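Local coordinates for leucine-rich repeat protein (Bacteroides thetaiotaomicron, PDB 4ECN), which is of unknown function but, as an extracellular leucine-rich repeat protein with DUF4458 domains, probably binds other proteins, at residues E233-S238 and V257-K262. Sequence-based numbering, arbitrary orientation.
Sequences ELETQS and VPIQLK
E235 reaches from strand 230-238 to the turn that follows strand 251-259, where its carboxylate receives the backbone N-H groups of L261 and K262. From its CB, which lies 3.6 Å from K262 O, a chi1 of 75° tucks CG over the backbone, flanked by N and C; the chain then runs straight out to the turn, where CD comes within 3.7 Å of L261 N. OE2 accepts from L261 N at 3.1 Å on its syn side, while I259 CG2 packs against the same oxygen. OE1 takes K262 N at 3.0 Å in a nearly straight bond, but from above the carboxylate plane. The side chain of Q237, two residues along the same strand, folds back about its CB-CG bond (chi2 -66°), bringing NE2 to E235 OE1 at 2.9 Å, from the face opposite K262 N. OE1 is thus gripped from both faces, and OE2 also bonds to the hydroxyls of Y221 and Y150. So many donors around a buried carboxylate would be expected to favour its charged form.

Beside this polar centre the aliphatic parts of two glutamines cross, Q237 CG lying 3.9 Å from Q260 CG. Beyond CG, Q260 bends off from E235 and Q237: its NE2 bonds to P258 O and to E140, and its OE1 accepts K262 NZ at 3.1 Å in the carbonyl plane, on a lone pair.

The contact lies in the second DUF4458 region, whose family belongs to the transthyretin clan. Strand 230-238 pairs antiparallel with strand 214-227, strand 251-259 runs parallel to strand 130-139, and E235 ties the first of these pairs to the chain leaving the second. K272 of helix 266-280, which follows the turn, forms a salt bridge with E233 and a hydrogen bond to the T236 hydroxyl.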
loop_
_atom_site.group_PDB
_atom_site.type_symbol
_atom_site.label_atom_id
_atom_site.label_comp_id
_atom_site.label_asym_id
_atom_site.label_seq_id
_atom_site.Cartn_x
_atom_site.Cartn_y
_atom_site.Cartn_z
ATOM N N GLU A 233 32.273 -7.805 21.523
ATOM C CA GLU A 233 31.569 -6.657 22.096
ATOM C C GLU A 233 31.460 -6.788 23.621
ATOM O O GLU A 233 31.081 -7.850 24.116
ATOM C CB GLU A 233 30.176 -6.602 21.469
ATOM C CG GLU A 233 29.586 -5.220 21.276
ATOM C CD GLU A 233 28.756 -5.112 20.010
ATOM O OE1 GLU A 233 28.013 -6.068 19.689
ATOM O OE2 GLU A 233 28.847 -4.062 19.333
ATOM N N LEU A 234 31.812 -5.732 24.368
ATOM C CA LEU A 234 31.740 -5.765 25.831
ATOM C C LEU A 234 30.462 -5.074 26.314
ATOM O O LEU A 234 29.741 -5.647 27.132
ATOM C CB LEU A 234 32.982 -5.123 26.453
ATOM C CG LEU A 234 34.272 -5.928 26.313
ATOM C CD1 LEU A 234 35.474 -5.120 26.729
ATOM C CD2 LEU A 234 34.213 -7.177 27.150
ATOM N N GLU A 235 30.169 -3.864 25.782
ATOM C CA GLU A 235 28.982 -3.058 26.076
ATOM C C GLU A 235 28.842 -1.904 25.083
ATOM O O GLU A 235 29.809 -1.511 24.435
ATOM C CB GLU A 235 28.997 -2.493 27.518
ATOM C CG GLU A 235 29.957 -1.333 27.733
ATOM C CD GLU A 235 29.884 -0.652 29.083
ATOM O OE1 GLU A 235 28.802 -0.677 29.712
ATOM O OE2 GLU A 235 30.903 -0.048 29.490
ATOM N N THR A 236 27.648 -1.332 25.020
ATOM C CA THR A 236 27.345 -0.172 24.201
ATOM C C THR A 236 26.544 0.743 25.096
ATOM O O THR A 236 25.567 0.300 25.711
ATOM C CB THR A 236 26.645 -0.547 22.869
ATOM O OG1 THR A 236 27.428 -1.500 22.157
ATOM C CG2 THR A 236 26.465 0.639 21.967
ATOM N N GLN A 237 26.987 1.989 25.240
ATOM C CA GLN A 237 26.267 2.913 26.100
ATOM C C GLN A 237 26.112 4.277 25.475
ATOM O O GLN A 237 27.013 4.744 24.774
ATOM C CB GLN A 237 26.989 3.087 27.449
ATOM C CG GLN A 237 27.181 1.836 28.301
ATOM C CD GLN A 237 25.934 1.195 28.848
ATOM O OE1 GLN A 237 24.905 1.834 29.071
ATOM N NE2 GLN A 237 26.041 -0.086 29.161
ATOM N N SER A 238 24.966 4.923 25.753
ATOM C CA SER A 238 24.718 6.324 25.429
ATOM C C SER A 238 25.145 7.103 26.654
ATOM O O SER A 238 24.708 6.791 27.775
ATOM C CB SER A 238 23.269 6.587 25.032
ATOM O OG SER A 238 23.155 7.896 24.496
ATOM N N VAL A 257 36.023 9.583 28.058
ATOM C CA VAL A 257 35.192 8.467 27.617
ATOM C C VAL A 257 34.714 7.773 28.914
ATOM O O VAL A 257 35.465 6.986 29.501
ATOM C CB VAL A 257 35.891 7.518 26.612
ATOM C CG1 VAL A 257 34.967 6.374 26.203
ATOM C CG2 VAL A 257 36.370 8.278 25.378
ATOM N N PRO A 258 33.510 8.140 29.424
ATOM C CA PRO A 258 33.038 7.592 30.712
ATOM C C PRO A 258 32.512 6.145 30.629
ATOM O O PRO A 258 31.326 5.915 30.357
ATOM C CB PRO A 258 31.903 8.551 31.095
ATOM C CG PRO A 258 31.380 9.044 29.817
ATOM C CD PRO A 258 32.554 9.127 28.882
ATOM N N ILE A 259 33.384 5.178 30.957
ATOM C CA ILE A 259 33.051 3.754 30.921
ATOM C C ILE A 259 32.102 3.436 32.088
ATOM O O ILE A 259 32.353 3.858 33.210
ATOM C CB ILE A 259 34.338 2.894 30.937
ATOM C CG1 ILE A 259 35.279 3.260 29.750
ATOM C CG2 ILE A 259 34.029 1.382 30.977
ATOM C CD1 ILE A 259 34.702 3.127 28.323
ATOM N N GLN A 260 31.001 2.716 31.802
ATOM C CA GLN A 260 29.949 2.394 32.769
ATOM C C GLN A 260 30.076 1.004 33.393
ATOM O O GLN A 260 29.659 0.828 34.547
ATOM C CB GLN A 260 28.571 2.473 32.086
ATOM C CG GLN A 260 28.229 3.832 31.486
ATOM C CD GLN A 260 28.176 4.941 32.506
ATOM O OE1 GLN A 260 27.478 4.856 33.526
ATOM N NE2 GLN A 260 28.892 6.023 32.221
ATOM N N LEU A 261 30.586 0.014 32.607
ATOM C CA LEU A 261 30.727 -1.407 32.972
ATOM C C LEU A 261 29.358 -1.949 33.355
ATOM O O LEU A 261 29.157 -2.442 34.470
ATOM C CB LEU A 261 31.751 -1.636 34.104
ATOM C CG LEU A 261 33.150 -1.066 33.920
ATOM C CD1 LEU A 261 33.866 -0.966 35.253
ATOM C CD2 LEU A 261 33.957 -1.865 32.932
ATOM N N LYS A 262 28.391 -1.756 32.459
ATOM C CA LYS A 262 27.016 -2.180 32.692
ATOM C C LYS A 262 26.511 -3.075 31.553
ATOM O O LYS A 262 27.212 -3.327 30.564
ATOM C CB LYS A 262 26.083 -0.958 32.847
ATOM C CG LYS A 262 26.401 -0.006 33.983
ATOM C CD LYS A 262 25.454 1.189 33.932
ATOM C CE LYS A 262 25.792 2.270 34.932
ATOM N NZ LYS A 262 24.939 3.477 34.753
#